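Local coordinates for protein ATP-citrate lyase beta-subunit (Chlorobium limicola, PDB 6HXJ) that probably catalyses ATP citrate synthase chemistry, interconverting citrate, ATP and CoA with oxaloacetate, acetyl-CoA, ADP and phosphate, as part of ATP-citrate lyase, at residues S245-K248 / G249-F253; A289-S292 / G293-D297; E301-T304 / E305-R309; G346-G350 / V351-V355. One frame throughout, in Å; residues are numbered along the deposited sequence.

Contact 1. Residues S245-K248 / G249-F253; sequences SRIK and GSVKF. With COA (coenzyme A), chain B.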
loop_
_atom_site.group_PDB
_atom_site.type_symbol
_atom_site.label_atom_id
_atom_site.label_comp_id
_atom_site.label_asym_id
_atom_site.label_seq_id
_atom_site.Cartn_x
_atom_site.Cartn_y
_atom_site.Cartn_z
ATOM N N SER A 245 -43.347 22.658 -2.687
ATOM C CA SER A 245 -42.329 23.238 -1.805
ATOM C C SER A 245 -41.063 22.365 -1.694
ATOM O O SER A 245 -39.944 22.887 -1.709
ATOM C CB SER A 245 -42.920 23.518 -0.426
ATOM O OG SER A 245 -43.324 22.321 0.213
ATOM N N ARG A 246 -41.262 21.039 -1.613
ATOM C CA ARG A 246 -40.203 20.045 -1.501
ATOM C C ARG A 246 -39.416 19.894 -2.804
ATOM O O ARG A 246 -38.241 19.571 -2.742
ATOM C CB ARG A 246 -40.789 18.686 -1.050
ATOM C CG ARG A 246 -41.279 18.680 0.408
ATOM C CD ARG A 246 -42.231 17.532 0.726
ATOM N NE ARG A 246 -41.536 16.309 1.150
ATOM C CZ ARG A 246 -41.419 15.209 0.409
ATOM N NH1 ARG A 246 -41.954 15.157 -0.807
ATOM N NH2 ARG A 246 -40.772 14.147 0.880
ATOM N N ILE A 247 -40.043 20.128 -3.971
ATOM C CA ILE A 247 -39.413 19.906 -5.280
ATOM C C ILE A 247 -38.846 21.174 -5.929
ATOM O O ILE A 247 -39.379 22.259 -5.728
ATOM C CB ILE A 247 -40.316 19.122 -6.286
ATOM C CG1 ILE A 247 -41.534 19.925 -6.763
ATOM C CG2 ILE A 247 -40.723 17.763 -5.747
ATOM C CD1 ILE A 247 -41.964 19.588 -8.184
ATOM N N LYS A 248 -37.793 21.009 -6.773
ATOM C CA LYS A 248 -37.147 22.104 -7.504
ATOM C C LYS A 248 -38.043 22.624 -8.627
ATOM O O LYS A 248 -38.070 23.843 -8.879
ATOM C CB LYS A 248 -35.753 21.708 -7.989
ATOM C CG LYS A 248 -34.675 21.953 -6.937
ATOM C CD LYS A 248 -33.434 21.117 -7.185
ATOM C CE LYS A 248 -32.602 20.887 -5.932
ATOM N NZ LYS A 248 -31.476 19.935 -6.169
ATOM N N GLY A 249 -38.835 21.714 -9.218
ATOM C CA GLY A 249 -39.826 22.086 -10.224
ATOM C C GLY A 249 -41.057 22.738 -9.609
ATOM O O GLY A 249 -41.033 23.212 -8.464
ATOM N N SER A 250 -42.165 22.730 -10.350
ATOM C CA SER A 250 -43.419 23.326 -9.884
ATOM C C SER A 250 -44.654 22.481 -10.226
ATOM O O SER A 250 -44.803 22.013 -11.358
ATOM C CB SER A 250 -43.558 24.755 -10.419
ATOM O OG SER A 250 -44.809 25.350 -10.107
ATOM N N VAL A 251 -45.521 22.275 -9.222
ATOM C CA VAL A 251 -46.812 21.582 -9.339
ATOM C C VAL A 251 -47.891 22.404 -8.618
ATOM O O VAL A 251 -47.743 22.739 -7.444
ATOM C CB VAL A 251 -46.847 20.079 -8.975
ATOM C CG1 VAL A 251 -46.158 19.220 -10.027
ATOM C CG2 VAL A 251 -46.305 19.812 -7.576
ATOM N N LYS A 252 -48.937 22.805 -9.361
ATOM C CA LYS A 252 -50.022 23.642 -8.855
ATOM C C LYS A 252 -51.358 22.971 -9.160
ATOM O O LYS A 252 -51.557 22.429 -10.250
ATOM C CB LYS A 252 -49.956 25.059 -9.485
ATOM C CG LYS A 252 -48.613 25.774 -9.313
ATOM C CD LYS A 252 -48.776 27.276 -9.287
ATOM C CE LYS A 252 -47.565 27.961 -8.701
ATOM N NZ LYS A 252 -47.876 29.354 -8.268
ATOM N N PHE A 253 -52.260 22.964 -8.188
ATOM C CA PHE A 253 -53.584 22.388 -8.403
ATOM C C PHE A 253 -54.644 23.231 -7.705
ATOM O O PHE A 253 -54.486 23.574 -6.532
ATOM C CB PHE A 253 -53.658 20.903 -7.977
ATOM C CG PHE A 253 -55.040 20.294 -8.029
ATOM C CD1 PHE A 253 -55.566 19.813 -9.228
ATOM C CD2 PHE A 253 -55.814 20.190 -6.879
ATOM C CE1 PHE A 253 -56.844 19.245 -9.273
ATOM C CE2 PHE A 253 -57.091 19.633 -6.926
ATOM C CZ PHE A 253 -57.597 19.161 -8.122
HETATM N N1A COA B . -26.318 12.221 -0.042
HETATM C C2A COA B . -27.366 12.988 0.273
HETATM N N3A COA B . -27.938 13.951 -0.451
HETATM C C4A COA B . -27.298 14.129 -1.618
HETATM C C5A COA B . -26.191 13.429 -2.067
HETATM C C6A COA B . -25.709 12.402 -1.234
HETATM N N6A COA B . -24.768 11.538 -1.604
HETATM N N7A COA B . -25.792 13.890 -3.315
HETATM C C8A COA B . -26.668 14.824 -3.596
HETATM N N9A COA B . -27.602 15.028 -2.612
HETATM C C1B COA B . -28.661 16.033 -2.590
HETATM C C2B COA B . -28.161 17.477 -2.705
HETATM O O2B COA B . -27.748 18.008 -1.448
HETATM C C3B COA B . -29.368 18.146 -3.364
HETATM O O3B COA B . -30.386 18.412 -2.375
HETATM P P3B COA B . -30.888 19.851 -1.791
HETATM O O7A COA B . -32.429 19.744 -1.773
HETATM O O8A COA B . -30.525 20.980 -2.757
HETATM O O9A COA B . -30.317 20.032 -0.436
HETATM C C4B COA B . -29.920 17.062 -4.293
HETATM O O4B COA B . -29.513 15.810 -3.699
HETATM C C5B COA B . -29.502 17.094 -5.747
HETATM O O5B COA B . -28.467 18.089 -5.946
HETATM P P1A COA B . -26.872 17.957 -6.336
HETATM O O1A COA B . -25.938 18.701 -5.445
HETATM O O2A COA B . -26.490 16.491 -6.561
HETATM O O3A COA B . -26.986 18.675 -7.752
HETATM P P2A COA B . -27.352 18.170 -9.217
HETATM O O4A COA B . -28.844 18.545 -9.471
HETATM O O5A COA B . -26.332 18.649 -10.169
HETATM O O6A COA B . -27.283 16.565 -9.171
#
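I247 lays its outer side-chain carbons over the peptide that joins G249 to S250. I247 CD1 comes to 3.6 Å from G249 C, while I247 CG1 lies 3.7 Å from G249 O. The first torsion explains the placement: with chi1 at 69°, CG1 sits between the backbone N and the carbonyl carbon of I247, and the branch reaches forward over the turn. CD1 then runs on toward the strand and makes a looser apolar contact with V251, whose CG2 is 4.4 Å from I247 CD1. P295 and W298 also touch the I247 side chain.

K248 leaves the turn in another direction. Its chain is extended beyond CG and carries NZ to coenzyme A, where C5B of the ribose is 3.5 Å from K248 NZ; CE passes 3.8 Å from O8A of the 3'-phosphate. The positive charge is probably favourable near that phosphate, by proximity alone. The same CoA is hydrogen-bonded to the chain of another protein.

S250 OG is hydrogen-bonded to E290 OE1 on the adjoining strand. The geometry is that of a helix-to-strand turn leading from helix 235-246 into strand 250-255, antiparallel to 287-292 and outermost within this chain in the citrate-binding domain's mixed sheet.

Contact 2. Residues A289-S292 / G293-D297; sequences AEYS and GDPAD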
loop_
_atom_site.group_PDB
_atom_site.type_symbol
_atom_site.label_atom_id
_atom_site.label_comp_id
_atom_site.label_asym_id
_atom_site.label_seq_id
_atom_site.Cartn_x
_atom_site.Cartn_y
_atom_site.Cartn_z
ATOM N N ALA A 289 -54.625 23.036 -13.322
ATOM C CA ALA A 289 -53.436 22.280 -12.956
ATOM C C ALA A 289 -52.293 22.695 -13.837
ATOM O O ALA A 289 -52.399 22.688 -15.066
ATOM C CB ALA A 289 -53.683 20.778 -13.073
ATOM N N GLU A 290 -51.191 23.058 -13.205
ATOM C CA GLU A 290 -49.966 23.452 -13.875
ATOM C C GLU A 290 -48.825 22.594 -13.316
ATOM O O GLU A 290 -48.798 22.296 -12.128
ATOM C CB GLU A 290 -49.721 24.941 -13.581
ATOM C CG GLU A 290 -48.373 25.494 -14.006
ATOM C CD GLU A 290 -47.765 26.478 -13.026
ATOM O OE1 GLU A 290 -46.591 26.269 -12.642
ATOM O OE2 GLU A 290 -48.456 27.447 -12.632
ATOM N N TYR A 291 -47.905 22.185 -14.183
ATOM C CA TYR A 291 -46.639 21.506 -13.860
ATOM C C TYR A 291 -45.505 22.046 -14.787
ATOM O O TYR A 291 -45.667 22.094 -16.009
ATOM C CB TYR A 291 -46.742 19.968 -13.813
ATOM C CG TYR A 291 -46.876 19.282 -15.158
ATOM C CD1 TYR A 291 -45.755 19.026 -15.949
ATOM C CD2 TYR A 291 -48.116 18.848 -15.623
ATOM C CE1 TYR A 291 -45.874 18.425 -17.204
ATOM C CE2 TYR A 291 -48.245 18.228 -16.868
ATOM C CZ TYR A 291 -47.122 18.026 -17.659
ATOM O OH TYR A 291 -47.233 17.410 -18.883
ATOM N N SER A 292 -44.438 22.576 -14.213
ATOM C CA SER A 292 -43.392 23.188 -15.015
ATOM C C SER A 292 -42.031 23.053 -14.343
ATOM O O SER A 292 -41.929 22.566 -13.219
ATOM C CB SER A 292 -43.726 24.665 -15.267
ATOM O OG SER A 292 -43.897 25.388 -14.059
ATOM N N GLY A 293 -40.997 23.495 -15.042
ATOM C CA GLY A 293 -39.628 23.524 -14.548
ATOM C C GLY A 293 -39.014 22.160 -14.342
ATOM O O GLY A 293 -38.256 21.969 -13.384
ATOM N N ASP A 294 -39.333 21.210 -15.260
ATOM C CA ASP A 294 -38.885 19.800 -15.231
ATOM C C ASP A 294 -39.149 19.174 -13.843
ATOM O O ASP A 294 -38.205 18.910 -13.083
ATOM C CB ASP A 294 -37.410 19.638 -15.699
ATOM C CG ASP A 294 -37.030 18.244 -16.207
ATOM O OD1 ASP A 294 -37.948 17.370 -16.334
ATOM O OD2 ASP A 294 -35.825 18.030 -16.511
ATOM N N PRO A 295 -40.431 19.074 -13.432
ATOM C CA PRO A 295 -40.700 18.504 -12.115
ATOM C C PRO A 295 -40.438 16.987 -12.121
ATOM O O PRO A 295 -40.323 16.368 -13.194
ATOM C CB PRO A 295 -42.158 18.897 -11.855
ATOM C CG PRO A 295 -42.772 19.002 -13.195
ATOM C CD PRO A 295 -41.688 19.310 -14.181
ATOM N N ALA A 296 -40.259 16.404 -10.916
ATOM C CA ALA A 296 -39.984 14.974 -10.716
ATOM C C ALA A 296 -41.198 14.143 -11.117
ATOM O O ALA A 296 -42.334 14.589 -10.911
ATOM C CB ALA A 296 -39.618 14.716 -9.279
ATOM N N ASP A 297 -40.970 12.976 -11.717
ATOM C CA ASP A 297 -42.099 12.143 -12.201
ATOM C C ASP A 297 -43.088 11.879 -11.069
ATOM O O ASP A 297 -44.288 12.074 -11.290
ATOM C CB ASP A 297 -41.619 10.831 -12.809
ATOM C CG ASP A 297 -40.410 10.275 -12.094
ATOM O OD1 ASP A 297 -39.922 10.952 -11.189
ATOM O OD2 ASP A 297 -39.974 9.178 -12.459
#
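The turn that leads from the end of strand 287-292 toward helix 297-309 binds a citrate ion in the crystal, consistent with the citrate-binding family, and Y291 and P295 pack together across it. The CG atom of P295 lies 4.1 Å from Y291 CD1, and the two side chains cross at about a right angle. With chi1 at 73°, the tyrosine CG is placed between the backbone N and the carbonyl carbon, which brings the ring atom CD1 to the proline; Y291 CB, placed by the backbone, is separately 4.1 Å from P295 CG. P295 also rests on the backbone of the strand's last residue, its CD being 3.4 Å from S292 O.

On the other side of the strand S292 OG donates a hydrogen bond of 3.2 Å to E290 OE1. The hydroxyl meets the carboxylate from the anti side and 29° out of its plane, and S250 OG on the adjoining strand is a second partner of the same oxygen.

Topologically, strand 287-292 closes a beta-alpha-beta crossover: it lies parallel to strand 261-266 in the sheet, with helix 268-280 between them in the chain, as expected of a flavodoxin-like domain (parallel order 2-1-3-4-5). Loops at the C-terminal ends of the parallel strands commonly carry the ligand sites in such domains. Here the backbone N of G293, whose positive phi glycine readily adopts, is hydrogen-bonded to a bound citrate that probably came from the crystallisation liquor; the nearest atoms of this citrate and the S292 side chain are about 3 Å apart. D294 N is held by T326 OG1 of another loop, while A296 takes the N-cap position of helix 297-309.

Contact 3. Residues E301-T304 / E305-R309; sequences EALT and ETICR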
loop_
_atom_site.group_PDB
_atom_site.type_symbol
_atom_site.label_atom_id
_atom_site.label_comp_id
_atom_site.label_asym_id
_atom_site.label_seq_id
_atom_site.Cartn_x
_atom_site.Cartn_y
_atom_site.Cartn_z
ATOM N N GLU A 301 -46.954 12.323 -11.198
ATOM C CA GLU A 301 -47.826 11.168 -10.962
ATOM C C GLU A 301 -48.846 11.532 -9.875
ATOM O O GLU A 301 -50.036 11.223 -10.019
ATOM C CB GLU A 301 -46.979 9.942 -10.563
ATOM C CG GLU A 301 -47.730 8.627 -10.477
ATOM C CD GLU A 301 -46.865 7.406 -10.215
ATOM O OE1 GLU A 301 -47.445 6.312 -10.026
ATOM O OE2 GLU A 301 -45.615 7.528 -10.241
ATOM N N ALA A 302 -48.378 12.242 -8.822
ATOM C CA ALA A 302 -49.199 12.707 -7.710
ATOM C C ALA A 302 -50.300 13.633 -8.246
ATOM O O ALA A 302 -51.479 13.474 -7.893
ATOM C CB ALA A 302 -48.322 13.441 -6.704
ATOM N N LEU A 303 -49.897 14.558 -9.174
ATOM C CA LEU A 303 -50.791 15.527 -9.814
ATOM C C LEU A 303 -51.821 14.848 -10.713
ATOM O O LEU A 303 -53.007 15.169 -10.620
ATOM C CB LEU A 303 -49.999 16.593 -10.580
ATOM C CG LEU A 303 -50.764 17.882 -11.026
ATOM C CD1 LEU A 303 -51.663 18.457 -9.917
ATOM C CD2 LEU A 303 -49.809 18.951 -11.468
ATOM N N THR A 304 -51.363 13.885 -11.546
ATOM C CA THR A 304 -52.195 13.086 -12.454
ATOM C C THR A 304 -53.261 12.368 -11.651
ATOM O O THR A 304 -54.430 12.489 -11.992
ATOM C CB THR A 304 -51.332 12.089 -13.273
ATOM O OG1 THR A 304 -50.304 12.798 -13.953
ATOM C CG2 THR A 304 -52.138 11.273 -14.271
ATOM N N GLU A 305 -52.857 11.665 -10.572
ATOM C CA GLU A 305 -53.725 10.899 -9.683
ATOM C C GLU A 305 -54.858 11.752 -9.108
ATOM O O GLU A 305 -56.022 11.360 -9.224
ATOM C CB GLU A 305 -52.902 10.186 -8.610
ATOM C CG GLU A 305 -52.290 8.915 -9.181
ATOM C CD GLU A 305 -51.369 8.114 -8.279
ATOM O OE1 GLU A 305 -51.608 8.079 -7.049
ATOM O OE2 GLU A 305 -50.439 7.468 -8.819
ATOM N N THR A 306 -54.524 12.956 -8.604
ATOM C CA THR A 306 -55.462 13.941 -8.049
ATOM C C THR A 306 -56.542 14.336 -9.085
ATOM O O THR A 306 -57.732 14.383 -8.748
ATOM C CB THR A 306 -54.663 15.190 -7.581
ATOM O OG1 THR A 306 -53.569 14.807 -6.752
ATOM C CG2 THR A 306 -55.516 16.223 -6.861
ATOM N N ILE A 307 -56.109 14.606 -10.342
ATOM C CA ILE A 307 -56.970 15.027 -11.456
ATOM C C ILE A 307 -57.974 13.924 -11.832
ATOM O O ILE A 307 -59.141 14.212 -12.101
ATOM C CB ILE A 307 -56.112 15.547 -12.638
ATOM C CG1 ILE A 307 -55.489 16.893 -12.226
ATOM C CG2 ILE A 307 -56.938 15.747 -13.937
ATOM C CD1 ILE A 307 -54.232 17.198 -12.855
ATOM N N CYS A 308 -57.531 12.666 -11.790
ATOM C CA CYS A 308 -58.346 11.493 -12.097
ATOM C C CYS A 308 -59.402 11.240 -11.007
ATOM O O CYS A 308 -60.504 10.781 -11.324
ATOM C CB CYS A 308 -57.454 10.276 -12.312
ATOM S SG CYS A 308 -56.201 10.465 -13.627
ATOM N N ARG A 309 -59.059 11.547 -9.733
ATOM C CA ARG A 309 -59.951 11.394 -8.579
ATOM C C ARG A 309 -61.157 12.370 -8.633
ATOM O O ARG A 309 -62.163 12.107 -7.984
ATOM C CB ARG A 309 -59.166 11.548 -7.259
ATOM C CG ARG A 309 -58.271 10.360 -6.877
ATOM C CD ARG A 309 -57.325 10.709 -5.728
ATOM N NE ARG A 309 -56.100 9.894 -5.729
ATOM C CZ ARG A 309 -54.959 10.224 -5.119
ATOM N NH1 ARG A 309 -54.864 11.363 -4.441
ATOM N NH2 ARG A 309 -53.903 9.422 -5.190
#
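E301 and E305 are one turn apart on helix 297-309, which packs against the mixed sheet and lies between helices 235-246 and 328-344, and their main chains are joined by the regular i to i+4 pattern. E305 N donates to E301 O at 2.9 Å with a nearly straight N-H...O angle of 166°. Farther along, L303 O accepts from I307 N at 3.2 Å, and T304 O from C308 N at 3.1 Å.

A302 O has two donors. T306 N reaches it at 3.2 Å, and T306 OG1 from the opposite face of the carbonyl plane at 2.7 Å. The hydroxyl can do so because chi1 of -50° sets OG1 beside its own backbone N and folds it back along the helix. The other threonine does likewise, T304 OG1 being hydrogen-bonded to V300 O.

Two carboxylates and one guanidinium meet on the outer face. The side chains of E301 and E305 run side by side with their carboxylate planes 75° apart, and E301 OE1 stands 3.4 Å from E305 OE2, a like-charge approach that would probably raise the affinity of one group for a proton. E305 spends its other oxygen on a salt bridge, which would offset part of that charge: R309 NH2 lies 3.2 Å from E305 OE1. Toward the sheet the contact is apolar, with I307 CD1 4.0 Å from L303 CG.

Contact 4. Residues G346-G350 / V351-V355; sequences GYLEG and VKIWV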
loop_
_atom_site.group_PDB
_atom_site.type_symbol
_atom_site.label_atom_id
_atom_site.label_comp_id
_atom_site.label_asym_id
_atom_site.label_seq_id
_atom_site.Cartn_x
_atom_site.Cartn_y
_atom_site.Cartn_z
ATOM N N GLY A 346 -60.534 2.136 -10.885
ATOM C CA GLY A 346 -61.820 2.335 -11.547
ATOM C C GLY A 346 -62.235 3.780 -11.748
ATOM O O GLY A 346 -63.430 4.075 -11.888
ATOM N N TYR A 347 -61.261 4.691 -11.780
ATOM C CA TYR A 347 -61.553 6.118 -11.909
ATOM C C TYR A 347 -61.748 6.624 -13.344
ATOM O O TYR A 347 -62.536 7.555 -13.568
ATOM C CB TYR A 347 -60.482 6.965 -11.209
ATOM C CG TYR A 347 -60.662 7.054 -9.711
ATOM C CD1 TYR A 347 -61.621 7.896 -9.152
ATOM C CD2 TYR A 347 -59.845 6.330 -8.849
ATOM C CE1 TYR A 347 -61.778 7.996 -7.770
ATOM C CE2 TYR A 347 -59.995 6.418 -7.467
ATOM C CZ TYR A 347 -60.965 7.251 -6.931
ATOM O OH TYR A 347 -61.105 7.335 -5.563
ATOM N N LEU A 348 -60.988 6.049 -14.303
ATOM C CA LEU A 348 -61.009 6.484 -15.702
ATOM C C LEU A 348 -61.915 5.628 -16.621
ATOM O O LEU A 348 -61.547 5.329 -17.764
ATOM C CB LEU A 348 -59.569 6.592 -16.257
ATOM C CG LEU A 348 -58.573 7.453 -15.470
ATOM C CD1 LEU A 348 -57.167 7.262 -15.999
ATOM C CD2 LEU A 348 -58.989 8.922 -15.415
ATOM N N GLU A 349 -63.131 5.304 -16.135
ATOM C CA GLU A 349 -64.127 4.535 -16.877
ATOM C C GLU A 349 -64.974 5.487 -17.747
ATOM O O GLU A 349 -65.693 6.342 -17.215
ATOM C CB GLU A 349 -65.005 3.715 -15.911
ATOM C CG GLU A 349 -64.253 2.635 -15.141
ATOM C CD GLU A 349 -65.093 1.715 -14.261
ATOM O OE1 GLU A 349 -64.805 1.637 -13.044
ATOM O OE2 GLU A 349 -66.015 1.046 -14.786
ATOM N N GLY A 350 -64.807 5.381 -19.066
ATOM C CA GLY A 350 -65.542 6.186 -20.033
ATOM C C GLY A 350 -64.887 7.489 -20.431
ATOM O O GLY A 350 -65.174 8.018 -21.511
ATOM N N VAL A 351 -63.993 8.017 -19.577
ATOM C CA VAL A 351 -63.269 9.265 -19.831
ATOM C C VAL A 351 -62.292 9.121 -21.013
ATOM O O VAL A 351 -61.627 8.086 -21.166
ATOM C CB VAL A 351 -62.578 9.837 -18.568
ATOM C CG1 VAL A 351 -63.578 10.055 -17.443
ATOM C CG2 VAL A 351 -61.472 8.917 -18.118
ATOM N N LYS A 352 -62.319 10.113 -21.897
ATOM C CA LYS A 352 -61.443 10.197 -23.059
ATOM C C LYS A 352 -60.285 11.113 -22.647
ATOM O O LYS A 352 -60.502 12.120 -21.970
ATOM C CB LYS A 352 -62.200 10.763 -24.285
ATOM C CG LYS A 352 -63.334 9.860 -24.768
ATOM C CD LYS A 352 -64.236 10.528 -25.795
ATOM C CE LYS A 352 -65.420 9.662 -26.167
ATOM N NZ LYS A 352 -65.061 8.603 -27.151
ATOM N N ILE A 353 -59.060 10.744 -23.000
ATOM C CA ILE A 353 -57.863 11.530 -22.694
ATOM C C ILE A 353 -57.400 12.164 -24.008
ATOM O O ILE A 353 -57.376 11.486 -25.038
ATOM C CB ILE A 353 -56.750 10.660 -21.996
ATOM C CG1 ILE A 353 -57.263 10.078 -20.648
ATOM C CG2 ILE A 353 -55.461 11.460 -21.769
ATOM C CD1 ILE A 353 -56.478 8.939 -20.041
ATOM N N TRP A 354 -57.066 13.478 -23.973
ATOM C CA TRP A 354 -56.582 14.253 -25.122
ATOM C C TRP A 354 -55.167 14.727 -24.834
ATOM O O TRP A 354 -54.947 15.488 -23.890
ATOM C CB TRP A 354 -57.520 15.436 -25.425
ATOM C CG TRP A 354 -58.951 15.034 -25.634
ATOM C CD1 TRP A 354 -59.926 14.917 -24.683
ATOM C CD2 TRP A 354 -59.545 14.634 -26.868
ATOM N NE1 TRP A 354 -61.099 14.498 -25.256
ATOM C CE2 TRP A 354 -60.899 14.322 -26.601
ATOM C CE3 TRP A 354 -59.074 14.550 -28.194
ATOM C CZ2 TRP A 354 -61.787 13.915 -27.606
ATOM C CZ3 TRP A 354 -59.951 14.146 -29.189
ATOM C CH2 TRP A 354 -61.292 13.835 -28.893
ATOM N N VAL A 355 -54.205 14.238 -25.620
ATOM C CA VAL A 355 -52.793 14.548 -25.456
ATOM C C VAL A 355 -52.276 15.370 -26.636
ATOM O O VAL A 355 -52.500 15.009 -27.796
ATOM C CB VAL A 355 -51.940 13.260 -25.216
ATOM C CG1 VAL A 355 -50.477 13.595 -24.942
ATOM C CG2 VAL A 355 -52.500 12.435 -24.072
#
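L348 and V351 form the tight half of this turn. The CG2 methyl of V351 lies 3.5 Å from L348 CB, and equally 3.5 Å from L348 CA, and in this way packs on the root of the leucine. The leucine's own branch reinforces this, its CD2 coming within 3.7 Å of V351 CG2. The valine methyl is aimed there by chi1 of -56°, which puts CG1 beside the backbone N and leaves CG2 between that N and the carbonyl carbon, facing back along the chain. Packing thins farther out: L348 CD1 is 4.4 Å from I353 CD1.

L348 goes inward, where F339 and S342 of helix 328-344, I316 of strand 315-318 and F377 surround it. This is the return leg of a beta-alpha-beta crossover in the flavodoxin-like domain: strand 315-318 is followed by helix 328-344, the helix is closed at G346 by a Schellman motif, and the chain turns into strand 352-356 beside and parallel to the first strand.

The solvent side is of another character. E349 is exposed, and its CB points away from the strand. G350, also exposed, makes the bend with phi at 91°, and its contact is by backbone, G350 O standing 3.6 Å from K352 N. K352 likewise points away from the turn; only its CG passes near, 4.2 Å from G350 O, and the chain bends at chi4 (-80°) before NZ makes its salt bridge with D378 on the next strand.

All four contacts belong to the citrate-binding region and come in series along the chain. Contacts 1 and 2, with centres 7 Å apart, meet through neighbouring antiparallel strands 250-255 and 287-292, and place their turns at the same end of the sheet, near CoA and citrate. Contact 3, centred about 13 Å from contact 2, lies on the helix that follows strand 287-292; its L303 packs on F253 and V251 of contact 1, and its I307 on A289. Contact 4 is farther off, about 25 Å from contact 1 between centres, yet shares the sheet and touches contact 3 through C308 and L348. Helix 297-309 thus touches contacts 1, 2 and 4, whereas contact 4 touches neither contact 1 nor contact 2.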